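Local coordinates for putative uncharacterized protein (Ustilago maydis, PDB 4GNX) that probably acts as the large subunit of replication protein A, binding single-stranded DNA through OB-fold domains and assembling with two other protein chains, at residues Lys19-Ser24 against Gln69-Tyr74; Gly50-Thr55 against Tyr95-Glu100; Ala270-Ile275 against Asn293-Val298; Asn397-Phe402 against Val427-Ala432. All blocks are in the same frame, centred on the assembly; numbering follows the deposited sequence.

Contact 1: Lys19-Ser24 against Gln69-Tyr74; sequences KARVTS and QENHVY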
loop_
_atom_site.group_PDB
_atom_site.type_symbol
_atom_site.label_atom_id
_atom_site.label_comp_id
_atom_site.label_asym_id
_atom_site.label_seq_id
_atom_site.Cartn_x
_atom_site.Cartn_y
_atom_site.Cartn_z
ATOM N N LYS C 19 -30.013 -14.651 -16.011
ATOM C CA LYS C 19 -29.372 -15.328 -17.129
ATOM C C LYS C 19 -27.960 -14.763 -17.269
ATOM O O LYS C 19 -27.782 -13.604 -17.649
ATOM C CB LYS C 19 -30.172 -15.079 -18.402
ATOM C CG LYS C 19 -30.423 -16.323 -19.250
ATOM C CD LYS C 19 -29.583 -16.343 -20.520
ATOM C CE LYS C 19 -30.277 -15.682 -21.710
ATOM N NZ LYS C 19 -30.703 -16.632 -22.785
ATOM N N ALA C 20 -26.951 -15.567 -16.939
ATOM C CA ALA C 20 -25.570 -15.068 -16.886
ATOM C C ALA C 20 -24.533 -16.081 -17.380
ATOM O O ALA C 20 -24.752 -17.299 -17.264
ATOM C CB ALA C 20 -25.243 -14.646 -15.468
ATOM N N ARG C 21 -23.405 -15.604 -17.925
ATOM C CA ARG C 21 -22.327 -16.548 -18.233
ATOM C C ARG C 21 -21.224 -16.529 -17.204
ATOM O O ARG C 21 -20.868 -15.476 -16.691
ATOM C CB ARG C 21 -21.790 -16.454 -19.672
ATOM C CG ARG C 21 -20.728 -15.408 -19.936
ATOM C CD ARG C 21 -19.799 -15.781 -21.093
ATOM N NE ARG C 21 -20.408 -16.542 -22.193
ATOM C CZ ARG C 21 -21.280 -16.056 -23.072
ATOM N NH1 ARG C 21 -21.704 -14.799 -22.981
ATOM N NH2 ARG C 21 -21.749 -16.838 -24.039
ATOM N N VAL C 22 -20.710 -17.714 -16.894
ATOM C CA VAL C 22 -19.613 -17.865 -15.952
ATOM C C VAL C 22 -18.340 -17.396 -16.622
ATOM O O VAL C 22 -17.912 -17.972 -17.604
ATOM C CB VAL C 22 -19.405 -19.325 -15.526
ATOM C CG1 VAL C 22 -18.252 -19.398 -14.543
ATOM C CG2 VAL C 22 -20.673 -19.908 -14.912
ATOM N N THR C 23 -17.746 -16.335 -16.089
ATOM C CA THR C 23 -16.503 -15.828 -16.633
ATOM C C THR C 23 -15.297 -16.453 -15.957
ATOM O O THR C 23 -14.259 -16.594 -16.593
ATOM C CB THR C 23 -16.400 -14.330 -16.471
ATOM O OG1 THR C 23 -16.462 -14.029 -15.079
ATOM C CG2 THR C 23 -17.534 -13.657 -17.204
ATOM N N SER C 24 -15.412 -16.808 -14.675
ATOM C CA SER C 24 -14.333 -17.526 -13.987
ATOM C C SER C 24 -14.840 -18.313 -12.807
ATOM O O SER C 24 -15.881 -18.002 -12.229
ATOM C CB SER C 24 -13.268 -16.567 -13.485
ATOM O OG SER C 24 -13.757 -15.888 -12.347
ATOM N N GLN C 69 -19.612 -24.371 -15.699
ATOM C CA GLN C 69 -18.380 -24.415 -16.483
ATOM C C GLN C 69 -18.133 -23.091 -17.182
ATOM O O GLN C 69 -19.064 -22.496 -17.724
ATOM C CB GLN C 69 -18.433 -25.567 -17.491
ATOM C CG GLN C 69 -18.385 -26.943 -16.851
ATOM C CD GLN C 69 -18.619 -28.060 -17.853
ATOM O OE1 GLN C 69 -18.667 -27.830 -19.072
ATOM N NE2 GLN C 69 -18.765 -29.287 -17.348
ATOM N N GLU C 70 -16.881 -22.632 -17.174
ATOM C CA GLU C 70 -16.554 -21.305 -17.713
ATOM C C GLU C 70 -17.003 -21.048 -19.150
ATOM O O GLU C 70 -16.958 -21.921 -20.002
ATOM C CB GLU C 70 -15.083 -20.888 -17.498
ATOM C CG GLU C 70 -14.142 -21.922 -16.888
ATOM C CD GLU C 70 -12.967 -21.280 -16.148
ATOM O OE1 GLU C 70 -13.203 -20.518 -15.181
ATOM O OE2 GLU C 70 -11.800 -21.536 -16.530
ATOM N N ASN C 71 -17.487 -19.832 -19.366
ATOM C CA ASN C 71 -17.912 -19.341 -20.656
ATOM C C ASN C 71 -19.262 -19.893 -21.103
ATOM O O ASN C 71 -19.808 -19.465 -22.127
ATOM C CB ASN C 71 -16.826 -19.572 -21.703
ATOM C CG ASN C 71 -16.912 -18.592 -22.844
ATOM O OD1 ASN C 71 -17.239 -17.417 -22.646
ATOM N ND2 ASN C 71 -16.628 -19.066 -24.047
ATOM N N HIS C 72 -19.801 -20.828 -20.324
ATOM C CA HIS C 72 -21.156 -21.335 -20.535
ATOM C C HIS C 72 -22.156 -20.449 -19.832
ATOM O O HIS C 72 -21.794 -19.735 -18.899
ATOM C CB HIS C 72 -21.272 -22.774 -20.048
ATOM C CG HIS C 72 -20.488 -23.767 -20.875
ATOM N ND1 HIS C 72 -21.078 -24.608 -21.740
ATOM C CD2 HIS C 72 -19.123 -24.032 -20.937
ATOM C CE1 HIS C 72 -20.142 -25.376 -22.329
ATOM N NE2 HIS C 72 -18.946 -25.023 -21.836
ATOM N N VAL C 73 -23.414 -20.503 -20.273
ATOM C CA VAL C 73 -24.473 -19.563 -19.861
ATOM C C VAL C 73 -25.585 -20.275 -19.100
ATOM O O VAL C 73 -26.072 -21.314 -19.541
ATOM C CB VAL C 73 -25.099 -18.865 -21.087
ATOM C CG1 VAL C 73 -26.361 -18.101 -20.707
ATOM C CG2 VAL C 73 -24.089 -17.946 -21.757
ATOM N N TYR C 74 -26.006 -19.706 -17.974
ATOM C CA TYR C 74 -26.944 -20.403 -17.104
ATOM C C TYR C 74 -28.114 -19.563 -16.602
ATOM O O TYR C 74 -28.027 -18.336 -16.487
ATOM C CB TYR C 74 -26.203 -20.973 -15.898
ATOM C CG TYR C 74 -25.066 -21.911 -16.229
ATOM C CD1 TYR C 74 -23.804 -21.419 -16.567
ATOM C CD2 TYR C 74 -25.242 -23.294 -16.175
ATOM C CE1 TYR C 74 -22.756 -22.279 -16.856
ATOM C CE2 TYR C 74 -24.195 -24.159 -16.457
ATOM C CZ TYR C 74 -22.956 -23.645 -16.798
ATOM O OH TYR C 74 -21.913 -24.491 -17.083
#
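Arg21 lies against both Val73 and Asn71, and its side chain can be followed outward atom by atom. CB meets Val73 CG2 at 3.4 Å. CG sits between the backbone N and the carbonyl carbon (chi1 84°), and CD, beyond an extended chi2, lies 3.4 Å from Asn71 OD1; the bend at chi3 then turns NE toward Asn71 O. There the contact becomes polar: the N-H of Arg21 NE bonds to Asn71 O at 3.0 Å. That oxygen lies in the guanidinium plane, whereas NE stands well above the carbonyl plane. Farther out, Val73 CG2 covers one guanidinium face, 3.5 Å from Arg21 NH2, while NH1 makes weak hydrogen bonds to Val114 O and Pro115 O.

The backbone beneath is the antiparallel pairing of strands 17-30 and 73-77, the first and fourth strands of an OB-fold barrel. Ala20 and Tyr74 form a hydrogen-bonded pair: Ala20 N lies 3.0 Å from Tyr74 O. In return, Tyr74 N lies 2.8 Å from Ala20 O. The type II turn Gln69-His72 extends the grip, with Val22 N bonded to His72 O and Asn71 N to Val22 O. On the face opposite Arg21, Val22 CG2 meets the Tyr74 ring obliquely, 3.7 Å from CE1.

Contact 2: Gly50-Thr55 against Tyr95-Glu100; sequences GEIKAT and YEITFE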
loop_
_atom_site.group_PDB
_atom_site.type_symbol
_atom_site.label_atom_id
_atom_site.label_comp_id
_atom_site.label_asym_id
_atom_site.label_seq_id
_atom_site.Cartn_x
_atom_site.Cartn_y
_atom_site.Cartn_z
ATOM N N GLY C 50 -24.128 -6.124 -15.774
ATOM C CA GLY C 50 -22.912 -6.134 -14.984
ATOM C C GLY C 50 -22.475 -7.483 -14.472
ATOM O O GLY C 50 -22.875 -8.525 -15.000
ATOM N N GLU C 51 -21.646 -7.453 -13.437
ATOM C CA GLU C 51 -21.018 -8.649 -12.911
ATOM C C GLU C 51 -21.424 -8.931 -11.465
ATOM O O GLU C 51 -21.763 -8.011 -10.714
ATOM C CB GLU C 51 -19.500 -8.539 -13.025
ATOM C CG GLU C 51 -18.992 -8.551 -14.462
ATOM C CD GLU C 51 -17.497 -8.256 -14.590
ATOM O OE1 GLU C 51 -17.125 -7.054 -14.623
ATOM O OE2 GLU C 51 -16.694 -9.224 -14.677
ATOM N N ILE C 52 -21.406 -10.204 -11.077
ATOM C CA ILE C 52 -21.601 -10.548 -9.680
ATOM C C ILE C 52 -20.878 -11.841 -9.346
ATOM O O ILE C 52 -20.750 -12.729 -10.200
ATOM C CB ILE C 52 -23.103 -10.633 -9.287
ATOM C CG1 ILE C 52 -23.256 -10.797 -7.772
ATOM C CG2 ILE C 52 -23.804 -11.771 -10.019
ATOM C CD1 ILE C 52 -24.452 -10.100 -7.165
ATOM N N LYS C 53 -20.416 -11.916 -8.096
ATOM C CA LYS C 53 -19.838 -13.124 -7.540
ATOM C C LYS C 53 -20.887 -14.016 -6.883
ATOM O O LYS C 53 -21.750 -13.547 -6.125
ATOM C CB LYS C 53 -18.802 -12.760 -6.498
ATOM C CG LYS C 53 -17.994 -13.943 -6.031
ATOM C CD LYS C 53 -16.986 -13.546 -4.970
ATOM C CE LYS C 53 -16.290 -14.787 -4.438
ATOM N NZ LYS C 53 -15.057 -14.465 -3.682
ATOM N N ALA C 54 -20.787 -15.312 -7.151
ATOM C CA ALA C 54 -21.581 -16.286 -6.440
ATOM C C ALA C 54 -20.690 -17.355 -5.795
ATOM O O ALA C 54 -19.676 -17.762 -6.371
ATOM C CB ALA C 54 -22.564 -16.904 -7.388
ATOM N N THR C 55 -21.075 -17.811 -4.608
ATOM C CA THR C 55 -20.279 -18.776 -3.860
ATOM C C THR C 55 -21.145 -19.920 -3.348
ATOM O O THR C 55 -22.292 -19.725 -2.916
ATOM C CB THR C 55 -19.625 -18.116 -2.629
ATOM O OG1 THR C 55 -18.783 -17.036 -3.044
ATOM C CG2 THR C 55 -18.804 -19.122 -1.842
ATOM N N TYR C 95 -23.187 -6.160 -3.666
ATOM C CA TYR C 95 -23.704 -7.472 -3.276
ATOM C C TYR C 95 -22.940 -8.663 -3.882
ATOM O O TYR C 95 -22.139 -8.498 -4.810
ATOM C CB TYR C 95 -25.197 -7.570 -3.604
ATOM C CG TYR C 95 -26.043 -6.481 -2.965
ATOM C CD1 TYR C 95 -25.999 -6.261 -1.594
ATOM C CD2 TYR C 95 -26.896 -5.683 -3.736
ATOM C CE1 TYR C 95 -26.755 -5.276 -1.007
ATOM C CE2 TYR C 95 -27.667 -4.694 -3.158
ATOM C CZ TYR C 95 -27.592 -4.494 -1.793
ATOM O OH TYR C 95 -28.356 -3.511 -1.205
ATOM N N GLU C 96 -23.160 -9.845 -3.301
ATOM C CA GLU C 96 -22.845 -11.125 -3.946
ATOM C C GLU C 96 -23.915 -12.194 -3.677
ATOM O O GLU C 96 -24.839 -11.972 -2.881
ATOM C CB GLU C 96 -21.414 -11.622 -3.657
ATOM C CG GLU C 96 -20.952 -11.612 -2.212
ATOM C CD GLU C 96 -19.420 -11.578 -2.068
ATOM O OE1 GLU C 96 -18.918 -12.127 -1.057
ATOM O OE2 GLU C 96 -18.705 -10.987 -2.931
ATOM N N ILE C 97 -23.807 -13.331 -4.368
ATOM C CA ILE C 97 -24.785 -14.405 -4.246
ATOM C C ILE C 97 -24.228 -15.616 -3.519
ATOM O O ILE C 97 -23.099 -16.029 -3.768
ATOM C CB ILE C 97 -25.237 -14.869 -5.619
ATOM C CG1 ILE C 97 -26.055 -13.778 -6.310
ATOM C CG2 ILE C 97 -26.003 -16.183 -5.513
ATOM C CD1 ILE C 97 -26.192 -14.001 -7.803
ATOM N N THR C 98 -25.022 -16.194 -2.626
ATOM C CA THR C 98 -24.650 -17.464 -2.003
ATOM C C THR C 98 -25.670 -18.533 -2.376
ATOM O O THR C 98 -26.873 -18.347 -2.209
ATOM C CB THR C 98 -24.548 -17.385 -0.464
ATOM O OG1 THR C 98 -24.028 -16.116 -0.072
ATOM C CG2 THR C 98 -23.625 -18.458 0.066
ATOM N N PHE C 99 -25.176 -19.649 -2.895
ATOM C CA PHE C 99 -26.028 -20.755 -3.246
ATOM C C PHE C 99 -26.509 -21.465 -1.991
ATOM O O PHE C 99 -25.713 -21.925 -1.165
ATOM C CB PHE C 99 -25.290 -21.741 -4.141
ATOM C CG PHE C 99 -24.800 -21.152 -5.424
ATOM C CD1 PHE C 99 -25.545 -20.188 -6.105
ATOM C CD2 PHE C 99 -23.604 -21.600 -5.985
ATOM C CE1 PHE C 99 -25.094 -19.656 -7.309
ATOM C CE2 PHE C 99 -23.147 -21.073 -7.185
ATOM C CZ PHE C 99 -23.896 -20.103 -7.850
ATOM N N GLU C 100 -27.828 -21.525 -1.862
ATOM C CA GLU C 100 -28.489 -22.330 -0.846
ATOM C C GLU C 100 -28.970 -23.649 -1.478
ATOM O O GLU C 100 -28.843 -23.849 -2.691
ATOM C CB GLU C 100 -29.642 -21.540 -0.202
ATOM C CG GLU C 100 -30.555 -20.829 -1.200
ATOM C CD GLU C 100 -31.599 -19.924 -0.549
ATOM O OE1 GLU C 100 -31.923 -20.119 0.650
ATOM O OE2 GLU C 100 -32.107 -19.015 -1.249
#
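Strands 51-57 and 95-99 form the parallel pairing that closes an OB-fold barrel, and Ala54 and Ile97 meet at its middle with the strand axes 25° apart. Three backbone bonds define the register. Ile97 N reaches Lys53 O at 2.7 Å, Thr55 N reaches Ile97 O at 2.8 Å, and Phe99 N reaches Thr55 O at 2.9 Å. Ile97 thus gives its N-H to Lys53 and its carbonyl to Thr55, straddling Ala54.

The apolar face is built from Ile52, Ala54, Ile97 and Phe99. Ala54 CB lies 3.5 Å from Phe99 CZ, obliquely to the ring, and 3.8 Å from Ile97 CB. The side chains of Ile52 and Ile97 cross at about a right angle, CG2 of Ile52 lying 3.9 Å from CD1 of Ile97.

On the other face Lys53, extended with CG anti to its N (chi1 -171°), runs beside Glu96, and its CD packs 3.7 Å from Glu96 OE2. Their charged ends stay near each other without touching, Lys53 NZ lying 5.1 Å from Glu96 OE2; NZ hydrogen-bonds to Phe88 O and Glu96 OE1 accepts from Lys85 N. Lys53 also packs on a thymine base, so an apolar interior and a DNA-facing surface meet back to back in a nucleic-acid-binding OB fold.

Contact 3: Ala270-Ile275 against Asn293-Val298; sequences AERRTI and NVRATV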
loop_
_atom_site.group_PDB
_atom_site.type_symbol
_atom_site.label_atom_id
_atom_site.label_comp_id
_atom_site.label_asym_id
_atom_site.label_seq_id
_atom_site.Cartn_x
_atom_site.Cartn_y
_atom_site.Cartn_z
ATOM N N ALA C 270 11.199 -8.861 -4.439
ATOM C CA ALA C 270 11.091 -7.955 -3.300
ATOM C C ALA C 270 9.654 -7.457 -3.137
ATOM O O ALA C 270 9.396 -6.256 -3.221
ATOM C CB ALA C 270 12.068 -6.785 -3.412
ATOM N N GLU C 271 8.731 -8.389 -2.900
ATOM C CA GLU C 271 7.344 -8.062 -2.566
ATOM C C GLU C 271 7.272 -7.127 -1.347
ATOM O O GLU C 271 8.127 -7.219 -0.445
ATOM C CB GLU C 271 6.570 -9.348 -2.274
ATOM C CG GLU C 271 6.360 -10.254 -3.480
ATOM C CD GLU C 271 5.251 -9.759 -4.394
ATOM O OE1 GLU C 271 4.555 -8.762 -4.022
ATOM O OE2 GLU C 271 5.076 -10.372 -5.481
ATOM N N ARG C 272 6.282 -6.221 -1.322
ATOM C CA ARG C 272 6.104 -5.372 -0.143
ATOM C C ARG C 272 5.684 -6.211 1.063
ATOM O O ARG C 272 4.888 -7.139 0.938
ATOM C CB ARG C 272 5.120 -4.220 -0.365
ATOM C CG ARG C 272 5.646 -2.909 0.232
ATOM C CD ARG C 272 4.614 -2.070 0.991
ATOM N NE ARG C 272 3.710 -1.229 0.186
ATOM C CZ ARG C 272 3.888 -0.865 -1.088
ATOM N NH1 ARG C 272 4.959 -1.230 -1.788
ATOM N NH2 ARG C 272 2.971 -0.115 -1.686
ATOM N N ARG C 273 6.248 -5.895 2.222
ATOM C CA ARG C 273 5.996 -6.643 3.445
ATOM C C ARG C 273 5.861 -5.689 4.622
ATOM O O ARG C 273 6.276 -4.546 4.547
ATOM C CB ARG C 273 7.144 -7.631 3.704
ATOM C CG ARG C 273 7.209 -8.800 2.735
ATOM C CD ARG C 273 6.431 -9.982 3.274
ATOM N NE ARG C 273 6.058 -10.960 2.249
ATOM C CZ ARG C 273 4.807 -11.184 1.845
ATOM N NH1 ARG C 273 3.804 -10.492 2.382
ATOM N NH2 ARG C 273 4.558 -12.105 0.914
ATOM N N THR C 274 5.260 -6.140 5.704
ATOM C CA THR C 274 5.347 -5.386 6.943
ATOM C C THR C 274 6.432 -6.036 7.812
ATOM O O THR C 274 6.809 -7.191 7.595
ATOM C CB THR C 274 4.003 -5.328 7.695
ATOM O OG1 THR C 274 3.712 -6.617 8.267
ATOM C CG2 THR C 274 2.893 -4.917 6.742
ATOM N N ILE C 275 6.927 -5.292 8.791
ATOM C CA ILE C 275 7.977 -5.775 9.671
ATOM C C ILE C 275 7.572 -7.096 10.366
ATOM O O ILE C 275 8.403 -8.015 10.555
ATOM C CB ILE C 275 8.352 -4.690 10.694
ATOM C CG1 ILE C 275 8.996 -3.498 9.978
ATOM C CG2 ILE C 275 9.236 -5.254 11.797
ATOM C CD1 ILE C 275 9.046 -2.228 10.800
ATOM N N ASN C 293 10.448 -5.153 0.268
ATOM C CA ASN C 293 10.193 -3.725 0.432
ATOM C C ASN C 293 9.378 -3.476 1.682
ATOM O O ASN C 293 8.453 -4.214 1.972
ATOM C CB ASN C 293 9.441 -3.180 -0.778
ATOM C CG ASN C 293 10.344 -2.989 -1.982
ATOM O OD1 ASN C 293 11.514 -2.606 -1.844
ATOM N ND2 ASN C 293 9.811 -3.260 -3.178
ATOM N N VAL C 294 9.738 -2.437 2.422
ATOM C CA VAL C 294 8.994 -2.030 3.623
ATOM C C VAL C 294 8.837 -0.504 3.710
ATOM O O VAL C 294 9.802 0.242 3.610
ATOM C CB VAL C 294 9.639 -2.579 4.917
ATOM C CG1 VAL C 294 9.068 -1.917 6.147
ATOM C CG2 VAL C 294 9.379 -4.053 5.048
ATOM N N ARG C 295 7.605 -0.048 3.872
ATOM C CA ARG C 295 7.356 1.342 4.233
ATOM C C ARG C 295 7.600 1.418 5.733
ATOM O O ARG C 295 6.914 0.731 6.494
ATOM C CB ARG C 295 5.906 1.712 3.943
ATOM C CG ARG C 295 5.708 3.176 3.630
ATOM C CD ARG C 295 4.257 3.653 3.682
ATOM N NE ARG C 295 3.271 2.915 2.881
ATOM C CZ ARG C 295 3.232 2.873 1.551
ATOM N NH1 ARG C 295 4.153 3.479 0.810
ATOM N NH2 ARG C 295 2.268 2.194 0.953
ATOM N N ALA C 296 8.581 2.207 6.166
ATOM C CA ALA C 296 8.839 2.372 7.597
ATOM C C ALA C 296 9.361 3.750 7.938
ATOM O O ALA C 296 9.788 4.499 7.044
ATOM C CB ALA C 296 9.782 1.307 8.107
ATOM N N THR C 297 9.314 4.084 9.224
ATOM C CA THR C 297 9.733 5.395 9.684
ATOM C C THR C 297 11.029 5.245 10.432
ATOM O O THR C 297 11.148 4.363 11.293
ATOM C CB THR C 297 8.709 6.019 10.639
ATOM O OG1 THR C 297 7.460 6.187 9.955
ATOM C CG2 THR C 297 9.184 7.351 11.122
ATOM N N VAL C 298 12.003 6.102 10.121
ATOM C CA VAL C 298 13.220 6.088 10.896
ATOM C C VAL C 298 12.882 6.628 12.274
ATOM O O VAL C 298 12.417 7.752 12.415
ATOM C CB VAL C 298 14.392 6.848 10.230
ATOM C CG1 VAL C 298 15.560 6.981 11.198
ATOM C CG2 VAL C 298 14.853 6.118 8.978
#
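Val294 has CG1 anti to the backbone N (chi1 167°), which turns CG2 toward Arg273 O, 3.2 Å away, and leaves CG1 to meet Ile275. There chi1 of -66° places CG1 beside the backbone N, and the two side chains cross at about a right angle, Ile275 CG1 lying 4.1 Å from Val294 CG1. Arg272, bent at chi2 and chi3, carries its guanidinium to that of Arg295, itself bent at chi3. The planes stand 66° apart, with Arg272 NH2 3.6 Å from Arg295 NH2. Both groups gather at the carboxylate of Glu435, which forms a salt bridge with Arg272 and a long, weak ion pair with Arg295, so the acid probably offsets their positive charge.

The backbones join by a single bridge between Arg272 and Asn293. Asn293 N donates to Glu271 O at 3.2 Å, and Arg273 N donates to Asn293 O at 2.8 Å. Beside this bridge, Arg272 CG packs 3.9 Å from Asn293 CB, the two side chains crossing at about a right angle.

Glu271 packs on a thymine base of the bound DNA. Thr274 is the N-cap of helix 275-280, whose first N-H, on Ile275, is taken by Asp352. The loop is thus joined by one bridge to strand 290-310 and leads into helix 275-280 beside the end of strand 341-352; strand 290-310 itself is flanked by strands 341-352 and 398-411.

Contact 4: Asn397-Phe402 against Val427-Ala432; sequences NRMYMF and VDFAKA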
loop_
_atom_site.group_PDB
_atom_site.type_symbol
_atom_site.label_atom_id
_atom_site.label_comp_id
_atom_site.label_asym_id
_atom_site.label_seq_id
_atom_site.Cartn_x
_atom_site.Cartn_y
_atom_site.Cartn_z
ATOM N N ASN C 397 12.121 10.456 12.439
ATOM C CA ASN C 397 10.761 10.931 12.181
ATOM C C ASN C 397 10.521 11.193 10.700
ATOM O O ASN C 397 9.795 12.122 10.341
ATOM C CB ASN C 397 10.411 12.175 13.031
ATOM C CG ASN C 397 8.906 12.433 13.115
ATOM O OD1 ASN C 397 8.113 11.615 12.677
ATOM N ND2 ASN C 397 8.512 13.580 13.665
ATOM N N ARG C 398 11.138 10.376 9.846
ATOM C CA ARG C 398 10.982 10.492 8.394
ATOM C C ARG C 398 10.677 9.136 7.811
ATOM O O ARG C 398 11.185 8.125 8.303
ATOM C CB ARG C 398 12.240 11.041 7.738
ATOM C CG ARG C 398 12.617 12.426 8.171
ATOM C CD ARG C 398 12.948 13.250 6.942
ATOM N NE ARG C 398 13.770 14.388 7.315
ATOM C CZ ARG C 398 13.336 15.632 7.357
ATOM N NH1 ARG C 398 12.082 15.906 7.020
ATOM N NH2 ARG C 398 14.164 16.602 7.718
ATOM N N MET C 399 9.875 9.123 6.750
ATOM C CA MET C 399 9.295 7.891 6.216
ATOM C C MET C 399 9.852 7.479 4.850
ATOM O O MET C 399 9.955 8.300 3.925
ATOM C CB MET C 399 7.785 8.059 6.126
ATOM C CG MET C 399 7.020 6.755 6.174
ATOM S SD MET C 399 5.245 6.986 6.393
ATOM C CE MET C 399 5.214 8.178 7.750
ATOM N N TYR C 400 10.189 6.198 4.712
ATOM C CA TYR C 400 10.817 5.723 3.470
ATOM C C TYR C 400 10.271 4.417 2.969
ATOM O O TYR C 400 9.847 3.580 3.759
ATOM C CB TYR C 400 12.337 5.534 3.648
ATOM C CG TYR C 400 13.070 6.791 3.991
ATOM C CD1 TYR C 400 13.178 7.222 5.303
ATOM C CD2 TYR C 400 13.625 7.555 3.001
ATOM C CE1 TYR C 400 13.829 8.388 5.616
ATOM C CE2 TYR C 400 14.286 8.725 3.296
ATOM C CZ TYR C 400 14.386 9.135 4.603
ATOM O OH TYR C 400 15.059 10.301 4.874
ATOM N N MET C 401 10.306 4.240 1.654
ATOM C CA MET C 401 10.257 2.911 1.083
ATOM C C MET C 401 11.661 2.356 1.130
ATOM O O MET C 401 12.590 2.972 0.618
ATOM C CB MET C 401 9.740 2.922 -0.347
ATOM C CG MET C 401 8.244 2.627 -0.476
ATOM S SD MET C 401 7.692 1.044 0.221
ATOM C CE MET C 401 9.014 -0.039 -0.326
ATOM N N PHE C 402 11.820 1.207 1.768
ATOM C CA PHE C 402 13.123 0.576 1.888
ATOM C C PHE C 402 13.189 -0.710 1.086
ATOM O O PHE C 402 12.366 -1.605 1.240
ATOM C CB PHE C 402 13.415 0.226 3.351
ATOM C CG PHE C 402 13.647 1.402 4.236
ATOM C CD1 PHE C 402 12.713 1.739 5.205
ATOM C CD2 PHE C 402 14.813 2.147 4.135
ATOM C CE1 PHE C 402 12.917 2.820 6.043
ATOM C CE2 PHE C 402 15.032 3.229 4.968
ATOM C CZ PHE C 402 14.083 3.565 5.929
ATOM N N VAL C 427 8.923 8.374 0.772
ATOM C CA VAL C 427 7.543 8.038 0.412
ATOM C C VAL C 427 6.859 9.068 -0.496
ATOM O O VAL C 427 6.931 10.282 -0.252
ATOM C CB VAL C 427 6.677 7.841 1.673
ATOM C CG1 VAL C 427 5.206 7.649 1.295
ATOM C CG2 VAL C 427 7.201 6.672 2.521
ATOM N N ASP C 428 6.210 8.574 -1.550
ATOM C CA ASP C 428 5.338 9.398 -2.390
ATOM C C ASP C 428 3.891 9.410 -1.837
ATOM O O ASP C 428 3.065 8.530 -2.130
ATOM C CB ASP C 428 5.375 8.910 -3.830
ATOM C CG ASP C 428 4.435 9.684 -4.737
ATOM O OD1 ASP C 428 3.429 10.254 -4.254
ATOM O OD2 ASP C 428 4.697 9.717 -5.956
ATOM N N PHE C 429 3.594 10.435 -1.051
ATOM C CA PHE C 429 2.374 10.447 -0.254
ATOM C C PHE C 429 1.107 10.289 -1.052
ATOM O O PHE C 429 0.248 9.505 -0.668
ATOM C CB PHE C 429 2.319 11.677 0.654
ATOM C CG PHE C 429 3.268 11.588 1.810
ATOM C CD1 PHE C 429 4.273 12.532 1.979
ATOM C CD2 PHE C 429 3.176 10.523 2.705
ATOM C CE1 PHE C 429 5.145 12.436 3.043
ATOM C CE2 PHE C 429 4.057 10.407 3.763
ATOM C CZ PHE C 429 5.044 11.367 3.931
ATOM N N ALA C 430 1.012 11.010 -2.166
ATOM C CA ALA C 430 -0.127 10.916 -3.072
ATOM C C ALA C 430 -0.414 9.481 -3.516
ATOM O O ALA C 430 -1.541 8.981 -3.412
ATOM C CB ALA C 430 0.120 11.783 -4.284
ATOM N N LYS C 431 0.634 8.829 -3.998
ATOM C CA LYS C 431 0.550 7.497 -4.535
ATOM C C LYS C 431 0.421 6.422 -3.411
ATOM O O LYS C 431 -0.434 5.519 -3.496
ATOM C CB LYS C 431 1.746 7.298 -5.479
ATOM C CG LYS C 431 1.980 5.875 -5.912
ATOM C CD LYS C 431 3.244 5.672 -6.735
ATOM C CE LYS C 431 4.268 4.777 -6.016
ATOM N NZ LYS C 431 3.779 4.039 -4.794
ATOM N N ALA C 432 1.234 6.509 -2.357
ATOM C CA ALA C 432 1.002 5.657 -1.170
ATOM C C ALA C 432 -0.446 5.814 -0.671
ATOM O O ALA C 432 -1.071 4.852 -0.218
ATOM C CB ALA C 432 1.973 5.986 -0.061
#
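Phe429 presents the edge of its ring to Met399, whose SD lies near the ring plane at 4.5 Å from CE2. One face of the same ring has Val427 O above it, displaced toward the rim. Phe122 of another chain also meets this ring, the planes inclined at about 55°. The Met399 side chain gets to the edge because CG is anti to its backbone N (chi1 -155°) and the chain stays extended through chi2.

Val427 packs against the strand just before the helix. Val427 CG2 lies 3.7 Å from Met399 CG, 3.5 Å from Met399 O and 3.7 Å from Tyr400 N. The backbones are linked by one weak hydrogen bond, Val427 N to Met399 O, long at 3.3 Å although nearly straight at 170°. Val427 follows directly on strand 414-426, the antiparallel neighbour of 398-411, just before the chain turns into helix 429-441. Asp428 is the N-cap of that helix: its OD1, approached from above the carboxylate plane, accepts Lys431 N at 3.1 Å.

The helix also touches two other chains, consistent with the C-terminal helix by which the large subunit of replication protein A joins the other two subunits. With a single weak bond between the two segments, their junction appears to rest mainly on the apolar packing of Met399 against Val427, with Phe429 at its margin.

From the N terminus, contact 1 joins strand 17-30 to strand 73-77 across 44 intervening residues. Contact 2 opens within that loop, at 50-55, and closes beyond it, at 95-100, so the two cross. Both belong to one sheet of the first OB domain, with centres about 13 Å apart. The second OB domain follows before contact 3 ties the linker 270-275 to strand 290-310 over 17 residues. Contact 4 comes later in series, setting strand 398-411 against the start of helix 429-441. Contacts 3 and 4 touch through their neighbouring strands, where Val298 probably hydrogen-bonds Asn397 and Arg398. Contacts 1 and 4 lie about 43 Å apart, centre to centre, in different domains.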